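Histidine acid phosphatase (Hafnia alvei, PDB 4ARU) belongs to branch 2 of the histidine phosphatase superfamily, whose members join an alpha/beta domain with a mixed central sheet to a largely helical domain. Local coordinates at residues F63-F68 with L73-N78; S177-Q182 with Q193-R198; L225-H228 with K234-W237; L274-A279 with S284-R289. All blocks are in the same frame, centred on the assembly; numbering follows the deposited sequence.

All four contacts lie within the one chain and none touches another; interactions 1 and 2 stand on opposite sides of its centre, their own centres about 51 Å apart. Interactions 1, 3 and 4 each pair a helix with the loop that follows it, whereas interaction 2 joins two short helical pieces. Side-chain donors reach loop carbonyls in interactions 1 and 4, an arginine in the first and a glutamine in the last; interaction 3 reverses the roles, a buried carboxylate accepting from a loop NH. In interaction 2, farthest from the chain's centre, a tyrosine ring, a methionine and one water do the work. Each contact is partly buried; direct hydrogen bonds join the segments in all but interaction 2.

Interaction 1. Residues F63-F68 with L73-N78; sequences FYRERF and LLPKDN
Pro75 O is gripped by two nitrogens of one guanidinium group, Arg65 NH2 lying 2.8 Å and Arg65 NE 3.2 Å from Pro75 O, and it also accepts from Gln69 NE2 in the last turn of the helix. The approach is side-on, and both nitrogens hold the oxygen close to the guanidinium plane. In the conformer of Asn78 described here, Arg65 NH2 also donates to Asn78 O at 2.8 Å, this oxygen being tilted slightly from the guanidinium plane. Arg65 NH1 turns to Leu106 O, and this bond together with the grip on Pro75 O fixes the rotation of the group. The side chain reaches this place because it bends at its second torsion (chi2 53°), which brings Arg65 CD within 3.6 Å of Leu74 CD1. The contact closes the end of helix 51-70, where the chain turns back along its last turns on the way to strand 85-89 of the central mixed sheet. At this turn Leu73 N donates to Phe68 O at 2.9 Å, and Leu74 N adds a weak bond to the same oxygen. Phe68 CB packs 4.1 Å from Leu73 CB and 4.0 Å from Leu74 CD1, while the Phe68 ring leads away from the loop to Val13 and Ile300 on the sheet. Leu73 touches these same two residues.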
loop_
_atom_site.group_PDB
_atom_site.type_symbol
_atom_site.label_atom_id
_atom_site.label_comp_id
_atom_site.label_asym_id
_atom_site.label_seq_id
_atom_site.Cartn_x
_atom_site.Cartn_y
_atom_site.Cartn_z
ATOM N N PHE A 63 14.755 3.842 -10.459
ATOM C CA PHE A 63 13.778 4.453 -11.362
ATOM C C PHE A 63 13.421 5.857 -10.877
ATOM O O PHE A 63 13.405 6.821 -11.662
ATOM C CB PHE A 63 12.519 3.598 -11.451
ATOM C CG PHE A 63 11.451 4.234 -12.308
ATOM C CD1 PHE A 63 11.623 4.316 -13.690
ATOM C CD2 PHE A 63 10.350 4.841 -11.725
ATOM C CE1 PHE A 63 10.656 4.940 -14.493
ATOM C CE2 PHE A 63 9.395 5.471 -12.511
ATOM C CZ PHE A 63 9.565 5.513 -13.896
ATOM N N TYR A 64 13.154 5.979 -9.588
ATOM C CA TYR A 64 12.866 7.275 -8.997
ATOM C C TYR A 64 14.009 8.259 -9.223
ATOM O O TYR A 64 13.779 9.436 -9.546
ATOM C CB TYR A 64 12.582 7.177 -7.488
ATOM C CG TYR A 64 11.292 6.529 -7.070
ATOM C CD1 TYR A 64 10.062 6.979 -7.519
ATOM C CD2 TYR A 64 11.312 5.464 -6.177
ATOM C CE1 TYR A 64 8.888 6.326 -7.094
ATOM C CE2 TYR A 64 10.146 4.844 -5.748
ATOM C CZ TYR A 64 8.964 5.254 -6.234
ATOM O OH TYR A 64 7.841 4.560 -5.714
ATOM N N ARG A 65 15.242 7.783 -9.096
ATOM C CA ARG A 65 16.403 8.632 -9.392
ATOM C C ARG A 65 16.335 9.181 -10.809
ATOM O O ARG A 65 16.471 10.394 -11.018
ATOM C CB ARG A 65 17.736 7.900 -9.142
ATOM C CG ARG A 65 18.979 8.723 -9.464
ATOM C CD ARG A 65 18.921 10.064 -8.732
ATOM N NE ARG A 65 20.094 10.930 -8.916
ATOM C CZ ARG A 65 21.250 10.808 -8.251
ATOM N NH1 ARG A 65 21.436 9.860 -7.336
ATOM N NH2 ARG A 65 22.241 11.658 -8.502
ATOM N N GLU A 66 16.084 8.313 -11.793
ATOM C CA GLU A 66 16.062 8.751 -13.179
ATOM C C GLU A 66 14.907 9.727 -13.394
ATOM O O GLU A 66 15.111 10.722 -14.099
ATOM C CB GLU A 66 15.904 7.583 -14.137
ATOM C CG GLU A 66 17.097 6.670 -14.267
ATOM C CD GLU A 66 17.121 5.837 -15.561
ATOM O OE1 GLU A 66 16.541 6.221 -16.597
ATOM O OE2 GLU A 66 17.785 4.780 -15.546
ATOM N N ARG A 67 13.732 9.461 -12.817
ATOM C CA ARG A 67 12.552 10.298 -13.050
ATOM C C ARG A 67 12.810 11.668 -12.425
ATOM O O ARG A 67 12.604 12.714 -13.061
ATOM C CB ARG A 67 11.327 9.647 -12.403
ATOM C CG ARG A 67 10.037 10.474 -12.393
ATOM C CD ARG A 67 8.972 9.602 -11.729
ATOM N NE ARG A 67 7.678 10.232 -11.430
ATOM C CZ ARG A 67 6.476 9.772 -11.819
ATOM N NH1 ARG A 67 6.334 8.657 -12.559
ATOM N NH2 ARG A 67 5.386 10.441 -11.448
ATOM N N PHE A 68 13.290 11.696 -11.194
ATOM C CA PHE A 68 13.422 12.981 -10.523
ATOM C C PHE A 68 14.607 13.805 -11.039
ATOM O O PHE A 68 14.570 15.041 -11.006
ATOM C CB PHE A 68 13.456 12.808 -9.005
ATOM C CG PHE A 68 12.200 12.140 -8.446
ATOM C CD1 PHE A 68 10.938 12.457 -8.923
ATOM C CD2 PHE A 68 12.297 11.169 -7.461
ATOM C CE1 PHE A 68 9.774 11.823 -8.412
ATOM C CE2 PHE A 68 11.163 10.545 -6.960
ATOM C CZ PHE A 68 9.917 10.848 -7.455
ATOM N N LEU A 73 14.781 17.773 -10.026
ATOM C CA LEU A 73 14.611 17.719 -8.597
ATOM C C LEU A 73 15.869 17.172 -7.902
ATOM O O LEU A 73 16.228 17.660 -6.807
ATOM C CB LEU A 73 13.349 16.889 -8.310
ATOM C CG LEU A 73 12.873 16.982 -6.867
ATOM C CD1 LEU A 73 12.482 18.404 -6.487
ATOM C CD2 LEU A 73 11.765 15.964 -6.656
ATOM N N LEU A 74 16.561 16.199 -8.493
ATOM C CA LEU A 74 17.856 15.651 -8.011
ATOM C C LEU A 74 18.979 15.839 -9.035
ATOM O O LEU A 74 18.678 15.959 -10.194
ATOM C CB LEU A 74 17.732 14.146 -7.843
ATOM C CG LEU A 74 16.859 13.688 -6.691
ATOM C CD1 LEU A 74 16.787 12.172 -6.795
ATOM C CD2 LEU A 74 17.512 14.138 -5.386
ATOM N N PRO A 75 20.284 15.732 -8.608
ATOM C CA PRO A 75 21.411 15.942 -9.519
ATOM C C PRO A 75 21.574 14.813 -10.507
ATOM O O PRO A 75 21.185 13.659 -10.205
ATOM C CB PRO A 75 22.629 16.018 -8.566
ATOM C CG PRO A 75 22.225 15.245 -7.357
ATOM C CD PRO A 75 20.740 15.403 -7.234
ATOM N N LYS A 76 22.108 15.121 -11.698
ATOM C CA LYS A 76 22.126 14.119 -12.771
ATOM C C LYS A 76 23.207 13.059 -12.509
ATOM O O LYS A 76 23.114 11.917 -13.003
ATOM C CB LYS A 76 22.368 14.729 -14.155
ATOM C CG LYS A 76 21.352 15.756 -14.656
ATOM C CD LYS A 76 19.997 15.172 -14.979
ATOM C CE LYS A 76 19.168 16.109 -15.850
ATOM N NZ LYS A 76 18.792 17.386 -15.154
ATOM N N ASP A 77 24.223 13.424 -11.735
ATOM C CA ASP A 77 25.240 12.453 -11.331
ATOM C C ASP A 77 25.630 12.645 -9.862
ATOM O O ASP A 77 25.515 13.739 -9.299
ATOM C CB ASP A 77 26.481 12.571 -12.226
ATOM C CG ASP A 77 26.204 12.164 -13.674
ATOM O OD1 ASP A 77 25.993 10.952 -13.917
ATOM O OD2 ASP A 77 26.197 13.052 -14.568
ATOM N N ASN A 78 26.113 11.592 -9.232
ATOM C CA ASN A 78 26.664 11.734 -7.892
ATOM C C ASN A 78 25.601 12.176 -6.859
ATOM O O ASN A 78 24.510 12.685 -7.204
ATOM C CB ASN A 78 27.853 12.720 -7.889
ATOM C CG ASN A 78 28.578 12.807 -9.239
ATOM O OD1 ASN A 78 28.977 11.790 -9.827
ATOM N ND2 ASN A 78 28.768 14.035 -9.724
#

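Interaction 2. Residues S177-Q182 with Q193-R198; sequences SPYCQQ and QAMPSR
The short helix 178-182 faces the end of helix 191-194 through a Met-aromatic contact between Tyr179 and Met195. The two side chains come from opposite directions, and the methyl CE of Met195 lies over one face of the ring, 4.3 Å from the Tyr179 centroid, in a CH-pi contact displaced toward the rim. Met195 SD stands obliquely, 5.1 Å from the centroid of the Tyr179 ring. The bend at the last torsion of Met195 (chi3 -116°) turns the methyl over the ring, while its CG approaches Tyr179 OH at 3.8 Å. Ser177 is the N-cap of helix 178-182, its OG accepting a weak bond from Cys180 N, and the Cys180-Cys189 disulfide ties this helix to the chain just before helix 191-194. Met195 is the first residue to leave helical geometry there, and its side chain also rests on Ala213 and Leu216 of helix 213-229. At the polar end of the tyrosine, one water lies 2.5 Å from Tyr179 OH and donates to Ala194 O at 2.8 Å, bridging the phenol to the helix end. Ala194 CB sits 4.2 Å from Tyr179 CE1, obliquely to the ring.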
loop_
_atom_site.group_PDB
_atom_site.type_symbol
_atom_site.label_atom_id
_atom_site.label_comp_id
_atom_site.label_asym_id
_atom_site.label_seq_id
_atom_site.Cartn_x
_atom_site.Cartn_y
_atom_site.Cartn_z
ATOM N N SER A 177 -8.649 -31.328 1.342
ATOM C CA SER A 177 -7.817 -30.756 2.394
ATOM C C SER A 177 -8.193 -31.349 3.754
ATOM O O SER A 177 -9.300 -31.867 3.940
ATOM C CB SER A 177 -7.983 -29.260 2.429
ATOM O OG SER A 177 -9.254 -28.914 2.966
ATOM N N PRO A 178 -7.264 -31.257 4.720
ATOM C CA PRO A 178 -7.620 -31.695 6.071
ATOM C C PRO A 178 -8.812 -30.947 6.638
ATOM O O PRO A 178 -9.624 -31.514 7.373
ATOM C CB PRO A 178 -6.351 -31.375 6.882
ATOM C CG PRO A 178 -5.260 -31.482 5.884
ATOM C CD PRO A 178 -5.849 -30.886 4.615
ATOM N N TYR A 179 -8.945 -29.680 6.269
ATOM C CA TYR A 179 -10.111 -28.923 6.679
ATOM C C TYR A 179 -11.402 -29.645 6.359
ATOM O O TYR A 179 -12.283 -29.756 7.203
ATOM C CB TYR A 179 -10.127 -27.540 6.007
ATOM C CG TYR A 179 -11.167 -26.601 6.564
ATOM C CD1 TYR A 179 -12.510 -26.662 6.158
ATOM C CD2 TYR A 179 -10.799 -25.649 7.509
ATOM C CE1 TYR A 179 -13.436 -25.776 6.689
ATOM C CE2 TYR A 179 -11.707 -24.781 8.043
ATOM C CZ TYR A 179 -13.004 -24.857 7.645
ATOM O OH TYR A 179 -13.865 -23.953 8.199
ATOM N N CYS A 180 -11.500 -30.190 5.152
ATOM C CA CYS A 180 -12.706 -30.901 4.720
ATOM C C CYS A 180 -12.778 -32.296 5.300
ATOM O O CYS A 180 -13.859 -32.834 5.448
ATOM C CB CYS A 180 -12.765 -30.965 3.197
ATOM S SG CYS A 180 -13.164 -29.361 2.476
ATOM N N GLN A 181 -11.641 -32.880 5.646
ATOM C CA GLN A 181 -11.639 -34.154 6.415
ATOM C C GLN A 181 -12.109 -33.961 7.874
ATOM O O GLN A 181 -12.516 -34.939 8.492
ATOM C CB GLN A 181 -10.245 -34.796 6.412
ATOM C CG GLN A 181 -9.665 -35.047 5.011
ATOM C CD GLN A 181 -8.177 -35.482 4.984
ATOM O OE1 GLN A 181 -7.322 -35.027 5.778
ATOM N NE2 GLN A 181 -7.859 -36.348 4.028
ATOM N N GLN A 182 -12.060 -32.728 8.409
ATOM C CA GLN A 182 -12.466 -32.398 9.795
ATOM C C GLN A 182 -13.809 -31.655 9.902
ATOM O O GLN A 182 -14.478 -31.713 10.943
ATOM C CB GLN A 182 -11.428 -31.497 10.463
ATOM C CG GLN A 182 -10.010 -32.025 10.477
ATOM C CD GLN A 182 -9.058 -31.066 11.187
ATOM O OE1 GLN A 182 -8.200 -30.429 10.562
ATOM N NE2 GLN A 182 -9.221 -30.950 12.503
ATOM N N GLN A 193 -19.505 -22.067 1.212
ATOM C CA GLN A 193 -20.539 -22.488 2.154
ATOM C C GLN A 193 -19.932 -22.725 3.536
ATOM O O GLN A 193 -20.548 -22.412 4.549
ATOM C CB GLN A 193 -21.181 -23.784 1.650
ATOM C CG GLN A 193 -22.445 -24.217 2.394
ATOM C CD GLN A 193 -22.175 -24.799 3.771
ATOM O OE1 GLN A 193 -21.165 -25.453 3.980
ATOM N NE2 GLN A 193 -23.086 -24.561 4.720
ATOM N N ALA A 194 -18.742 -23.311 3.552
ATOM C CA ALA A 194 -18.060 -23.647 4.804
ATOM C C ALA A 194 -17.657 -22.417 5.621
ATOM O O ALA A 194 -17.523 -22.517 6.846
ATOM C CB ALA A 194 -16.852 -24.510 4.532
ATOM N N MET A 195 -17.414 -21.294 4.940
ATOM C CA MET A 195 -16.820 -20.109 5.542
ATOM C C MET A 195 -17.572 -18.849 5.140
ATOM O O MET A 195 -17.060 -18.009 4.418
ATOM C CB MET A 195 -15.343 -19.971 5.165
ATOM C CG MET A 195 -14.538 -21.095 5.767
ATOM S SD MET A 195 -12.778 -20.960 5.323
ATOM C CE MET A 195 -12.584 -22.453 4.377
ATOM N N PRO A 196 -18.788 -18.702 5.676
ATOM C CA PRO A 196 -19.513 -17.458 5.434
ATOM C C PRO A 196 -18.767 -16.219 5.906
ATOM O O PRO A 196 -18.004 -16.277 6.879
ATOM C CB PRO A 196 -20.818 -17.657 6.200
ATOM C CG PRO A 196 -20.452 -18.604 7.274
ATOM C CD PRO A 196 -19.490 -19.570 6.631
ATOM N N SER A 197 -18.906 -15.104 5.194
ATOM C CA SER A 197 -18.299 -13.857 5.636
ATOM C C SER A 197 -18.944 -13.329 6.919
ATOM O O SER A 197 -20.169 -13.449 7.115
ATOM C CB SER A 197 -18.387 -12.765 4.533
ATOM O OG SER A 197 -17.534 -13.012 3.454
ATOM N N ARG A 198 -18.132 -12.736 7.789
ATOM C CA ARG A 198 -18.658 -11.908 8.845
ATOM C C ARG A 198 -17.593 -10.927 9.284
ATOM O O ARG A 198 -16.395 -11.150 9.094
ATOM C CB ARG A 198 -19.205 -12.691 10.041
ATOM C CG ARG A 198 -18.128 -13.157 10.963
ATOM C CD ARG A 198 -18.643 -14.018 12.064
ATOM N NE ARG A 198 -17.518 -14.464 12.908
ATOM C CZ ARG A 198 -17.088 -13.829 14.002
ATOM N NH1 ARG A 198 -17.618 -12.712 14.426
ATOM N NH2 ARG A 198 -16.072 -14.328 14.685
HETATM O O HOH W 1 -16.316 -24.641 8.177
#

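Interaction 3. Residues L225-H228 with K234-W237; sequences LLEH and KVAW
The polar part of the contact is a single hydrogen bond, in which Ala236 N donates to Glu227 OE1 over 2.9 Å. The bond is nearly straight, with an angle of 160° at the hydrogen, and the amide meets the oxygen almost in line with its C-O bond. Glu227 sits on helix 213-229 with its side chain extended beyond CG (chi2 173°), a shape that carries the carboxylate across to the loop leading to helix 243-262. The same oxygen lies close to the apolar part of the loop: Glu227 OE1 is 3.3 Å from Val235 CA and 3.8 Å from Val235 CG1.

The van der Waals part centres on Val235, whose two methyls divide the work. While CG1 stays beside the carboxylate, CG2 is directed at the helix backbone, 3.6 Å from His228 CA, and it also lies 4.0 Å from both Glu227 CB and His228 CB. Relative to the imidazole, Val235 CG2 is at the ring edge near its plane, 4.1 Å from His228 ND1. The ring itself stacks with His363 and meets Trp246 of helix 243-262 edge-to-face; Val235 touches Trp246 too, so that the loop is set between two helices.

Glu227 is buried, and the bond from Ala236 N gives its carboxylate a polar partner there while tying the loop to the helix just after Val235. Such a backbone donor would probably help to stabilise negative charge on the carboxylate, and Val235 CG1 beside it probably limits how far the group can swing.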
loop_
_atom_site.group_PDB
_atom_site.type_symbol
_atom_site.label_atom_id
_atom_site.label_comp_id
_atom_site.label_asym_id
_atom_site.label_seq_id
_atom_site.Cartn_x
_atom_site.Cartn_y
_atom_site.Cartn_z
ATOM N N LEU A 225 0.791 -14.159 -4.912
ATOM C CA LEU A 225 1.421 -13.076 -5.645
ATOM C C LEU A 225 2.849 -12.847 -5.112
ATOM O O LEU A 225 3.783 -12.585 -5.872
ATOM C CB LEU A 225 0.598 -11.812 -5.476
ATOM C CG LEU A 225 1.131 -10.641 -6.323
ATOM C CD1 LEU A 225 -0.013 -10.020 -7.064
ATOM C CD2 LEU A 225 1.903 -9.620 -5.538
ATOM N N LEU A 226 2.980 -12.904 -3.795
ATOM C CA LEU A 226 4.299 -12.757 -3.172
ATOM C C LEU A 226 5.255 -13.865 -3.586
ATOM O O LEU A 226 6.405 -13.604 -3.886
ATOM C CB LEU A 226 4.231 -12.637 -1.654
ATOM C CG LEU A 226 3.555 -11.384 -1.105
ATOM C CD1 LEU A 226 3.227 -11.459 0.400
ATOM C CD2 LEU A 226 4.440 -10.189 -1.356
ATOM N N GLU A 227 4.766 -15.101 -3.652
ATOM C CA GLU A 227 5.594 -16.221 -4.090
ATOM C C GLU A 227 6.118 -15.955 -5.515
ATOM O O GLU A 227 7.258 -16.202 -5.844
ATOM C CB GLU A 227 4.794 -17.511 -4.134
ATOM C CG GLU A 227 4.385 -18.060 -2.754
ATOM C CD GLU A 227 3.457 -19.251 -2.845
ATOM O OE1 GLU A 227 3.062 -19.588 -3.974
ATOM O OE2 GLU A 227 3.141 -19.868 -1.795
ATOM N N HIS A 228 5.216 -15.459 -6.348
ATOM C CA HIS A 228 5.548 -15.141 -7.717
ATOM C C HIS A 228 6.563 -14.008 -7.850
ATOM O O HIS A 228 7.537 -14.091 -8.598
ATOM C CB HIS A 228 4.267 -14.834 -8.483
ATOM C CG HIS A 228 4.450 -14.707 -9.968
ATOM N ND1 HIS A 228 4.512 -15.794 -10.814
ATOM C CD2 HIS A 228 4.578 -13.607 -10.749
ATOM C CE1 HIS A 228 4.629 -15.358 -12.066
ATOM N NE2 HIS A 228 4.712 -14.044 -12.045
ATOM N N LYS A 234 7.830 -22.914 -7.462
ATOM C CA LYS A 234 6.422 -23.308 -7.480
ATOM C C LYS A 234 5.544 -22.306 -6.755
ATOM O O LYS A 234 5.655 -22.093 -5.534
ATOM C CB LYS A 234 6.242 -24.699 -6.856
ATOM C CG LYS A 234 6.770 -25.824 -7.731
ATOM C CD LYS A 234 5.949 -25.922 -9.011
ATOM C CE LYS A 234 6.236 -27.166 -9.829
ATOM N NZ LYS A 234 5.430 -27.074 -11.090
ATOM N N VAL A 235 4.684 -21.653 -7.539
ATOM C CA VAL A 235 3.706 -20.682 -7.046
ATOM C C VAL A 235 2.372 -21.373 -6.985
ATOM O O VAL A 235 1.920 -21.956 -7.972
ATOM C CB VAL A 235 3.626 -19.454 -7.986
ATOM C CG1 VAL A 235 2.494 -18.536 -7.591
ATOM C CG2 VAL A 235 4.969 -18.721 -7.993
ATOM N N ALA A 236 1.755 -21.375 -5.818
ATOM C CA ALA A 236 0.468 -22.001 -5.660
ATOM C C ALA A 236 0.484 -23.419 -6.251
ATOM O O ALA A 236 -0.454 -23.857 -6.910
ATOM C CB ALA A 236 -0.624 -21.158 -6.286
ATOM N N TRP A 237 1.554 -24.155 -5.972
ATOM C CA TRP A 237 1.664 -25.551 -6.396
ATOM C C TRP A 237 1.478 -25.800 -7.892
ATOM O O TRP A 237 1.022 -26.856 -8.312
ATOM C CB TRP A 237 0.760 -26.474 -5.549
ATOM C CG TRP A 237 0.891 -26.116 -4.082
ATOM C CD1 TRP A 237 1.892 -26.489 -3.256
ATOM C CD2 TRP A 237 0.029 -25.286 -3.316
ATOM N NE1 TRP A 237 1.736 -25.923 -2.031
ATOM C CE2 TRP A 237 0.595 -25.164 -2.034
ATOM C CE3 TRP A 237 -1.153 -24.606 -3.599
ATOM C CZ2 TRP A 237 0.011 -24.403 -1.030
ATOM C CZ3 TRP A 237 -1.722 -23.840 -2.574
ATOM C CH2 TRP A 237 -1.150 -23.775 -1.324
#

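Interaction 4. Residues L274-A279 with S284-R289; sequences LLQTIA and SNITSR
Gln276 reaches from helix 264-282 to the loop 284-289, touching it along most of its length. Beyond CB, the first torsion (chi1 -167°) sets CG 3.8 Å from Ser288 CB and 3.5 Å from Thr287 O. The bend at the second (chi2 88°) then turns the amide toward Ile286: Gln276 CD packs 3.5 Å from Ile286 CD1, the isoleucine crossing the glutamine at a slant. At the tip, Gln276 NE2 donates to Thr287 O over 2.7 Å, an almost straight bond of 174° with the acceptor in the amide plane. The other end of the amide, OE1, accepts from Gln411 NE2, and with both ends held the rotation of the group is fixed.

At the near end of the loop Ser284 N donates to Ala279 O at 3.0 Å, while Ser284 OG turns to Ser399 OG of helix 395-405. Ala279 CB lies 4.0 Å from Ile286 CD1, which therefore sits between the alanine and the glutamine amide. At the far end, beside Ser288, the link is through water. Thr277 OG1, itself bonded to Pro273 O one turn back, accepts from two waters: one also donates to Arg289 O, and the other, at the longer distance from the threonine, pairs with Ser288 OG and accepts from Arg289 N.

Asn285 centres an inverse gamma turn, and the whole is a helix-to-strand connection of an alpha/beta fold, in which the chain leaving helix 264-282 doubles back along it before entering the central sheet as strand 300-305.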
loop_
_atom_site.group_PDB
_atom_site.type_symbol
_atom_site.label_atom_id
_atom_site.label_comp_id
_atom_site.label_asym_id
_atom_site.label_seq_id
_atom_site.Cartn_x
_atom_site.Cartn_y
_atom_site.Cartn_z
ATOM N N LEU A 274 -1.084 10.216 8.552
ATOM C CA LEU A 274 -0.345 10.194 7.314
ATOM C C LEU A 274 -0.829 11.248 6.350
ATOM O O LEU A 274 -0.025 11.916 5.676
ATOM C CB LEU A 274 -0.371 8.801 6.662
ATOM C CG LEU A 274 0.673 7.777 7.100
ATOM C CD1 LEU A 274 0.317 6.402 6.560
ATOM C CD2 LEU A 274 2.041 8.229 6.608
ATOM N N LEU A 275 -2.140 11.391 6.224
ATOM C CA LEU A 275 -2.644 12.385 5.272
ATOM C C LEU A 275 -2.225 13.780 5.720
ATOM O O LEU A 275 -1.830 14.613 4.871
ATOM C CB LEU A 275 -4.155 12.284 5.068
ATOM C CG LEU A 275 -4.690 13.154 3.912
ATOM C CD1 LEU A 275 -4.127 12.704 2.608
ATOM C CD2 LEU A 275 -6.208 13.075 3.891
ATOM N N GLN A 276 -2.296 14.076 7.013
ATOM C CA GLN A 276 -1.860 15.382 7.466
ATOM C C GLN A 276 -0.371 15.603 7.166
ATOM O O GLN A 276 0.045 16.697 6.756
ATOM C CB GLN A 276 -2.115 15.527 8.989
ATOM C CG GLN A 276 -2.014 16.908 9.566
ATOM C CD GLN A 276 -3.316 17.675 9.496
ATOM O OE1 GLN A 276 -4.311 17.299 8.790
ATOM N NE2 GLN A 276 -3.344 18.736 10.232
ATOM N N THR A 277 0.442 14.589 7.429
ATOM C CA THR A 277 1.877 14.651 7.178
ATOM C C THR A 277 2.193 14.903 5.695
ATOM O O THR A 277 3.010 15.763 5.349
ATOM C CB THR A 277 2.539 13.373 7.681
ATOM O OG1 THR A 277 2.384 13.337 9.099
ATOM C CG2 THR A 277 4.028 13.321 7.416
ATOM N N ILE A 278 1.509 14.164 4.839
ATOM C CA ILE A 278 1.684 14.316 3.387
ATOM C C ILE A 278 1.287 15.715 2.936
ATOM O O ILE A 278 2.048 16.422 2.232
ATOM C CB ILE A 278 0.856 13.249 2.629
ATOM C CG1 ILE A 278 1.478 11.881 2.852
ATOM C CG2 ILE A 278 0.788 13.570 1.135
ATOM C CD1 ILE A 278 0.613 10.701 2.510
ATOM N N ALA A 279 0.113 16.167 3.367
ATOM C CA ALA A 279 -0.354 17.486 3.006
ATOM C C ALA A 279 0.600 18.580 3.481
ATOM O O ALA A 279 0.952 19.518 2.745
ATOM C CB ALA A 279 -1.748 17.727 3.582
ATOM N N SER A 284 0.658 22.469 2.551
ATOM C CA SER A 284 -0.565 22.891 3.215
ATOM C C SER A 284 -0.249 23.559 4.517
ATOM O O SER A 284 0.631 23.102 5.249
ATOM C CB SER A 284 -1.513 21.726 3.482
ATOM O OG SER A 284 -1.778 20.985 2.318
ATOM N N ASN A 285 -0.965 24.658 4.788
ATOM C CA ASN A 285 -0.709 25.520 5.942
ATOM C C ASN A 285 -1.441 24.991 7.163
ATOM O O ASN A 285 -2.446 25.564 7.615
ATOM C CB ASN A 285 -1.102 26.982 5.685
ATOM C CG ASN A 285 -0.691 27.892 6.831
ATOM O OD1 ASN A 285 0.374 27.705 7.434
ATOM N ND2 ASN A 285 -1.526 28.883 7.144
ATOM N N ILE A 286 -0.935 23.878 7.670
ATOM C CA ILE A 286 -1.559 23.170 8.760
ATOM C C ILE A 286 -0.549 22.743 9.808
ATOM O O ILE A 286 0.669 22.740 9.581
ATOM C CB ILE A 286 -2.331 21.933 8.253
ATOM C CG1 ILE A 286 -1.419 20.968 7.496
ATOM C CG2 ILE A 286 -3.465 22.365 7.347
ATOM C CD1 ILE A 286 -2.177 19.800 6.939
ATOM N N THR A 287 -1.088 22.345 10.951
ATOM C CA THR A 287 -0.310 21.803 12.046
ATOM C C THR A 287 -0.149 20.305 11.832
ATOM O O THR A 287 -1.117 19.589 11.598
ATOM C CB THR A 287 -1.037 22.108 13.378
ATOM O OG1 THR A 287 -1.103 23.528 13.594
ATOM C CG2 THR A 287 -0.347 21.394 14.549
ATOM N N SER A 288 1.092 19.831 11.898
ATOM C CA SER A 288 1.403 18.419 11.742
ATOM C C SER A 288 2.662 18.107 12.531
ATOM O O SER A 288 3.581 18.924 12.570
ATOM C CB SER A 288 1.572 18.053 10.253
ATOM O OG SER A 288 1.837 16.679 10.048
ATOM N N ARG A 289 2.694 16.946 13.176
ATOM C CA ARG A 289 3.837 16.587 14.005
ATOM C C ARG A 289 5.073 16.541 13.131
ATOM O O ARG A 289 5.112 15.817 12.141
ATOM C CB ARG A 289 3.657 15.236 14.679
ATOM C CG ARG A 289 4.852 14.858 15.578
ATOM C CD ARG A 289 4.562 13.595 16.367
ATOM N NE ARG A 289 3.534 13.794 17.393
ATOM C CZ ARG A 289 3.106 12.821 18.207
ATOM N NH1 ARG A 289 3.569 11.571 18.065
ATOM N NH2 ARG A 289 2.184 13.078 19.109
HETATM O O HOH W 2 3.649 13.581 11.513
HETATM O O HOH W 3 0.909 14.699 11.690
#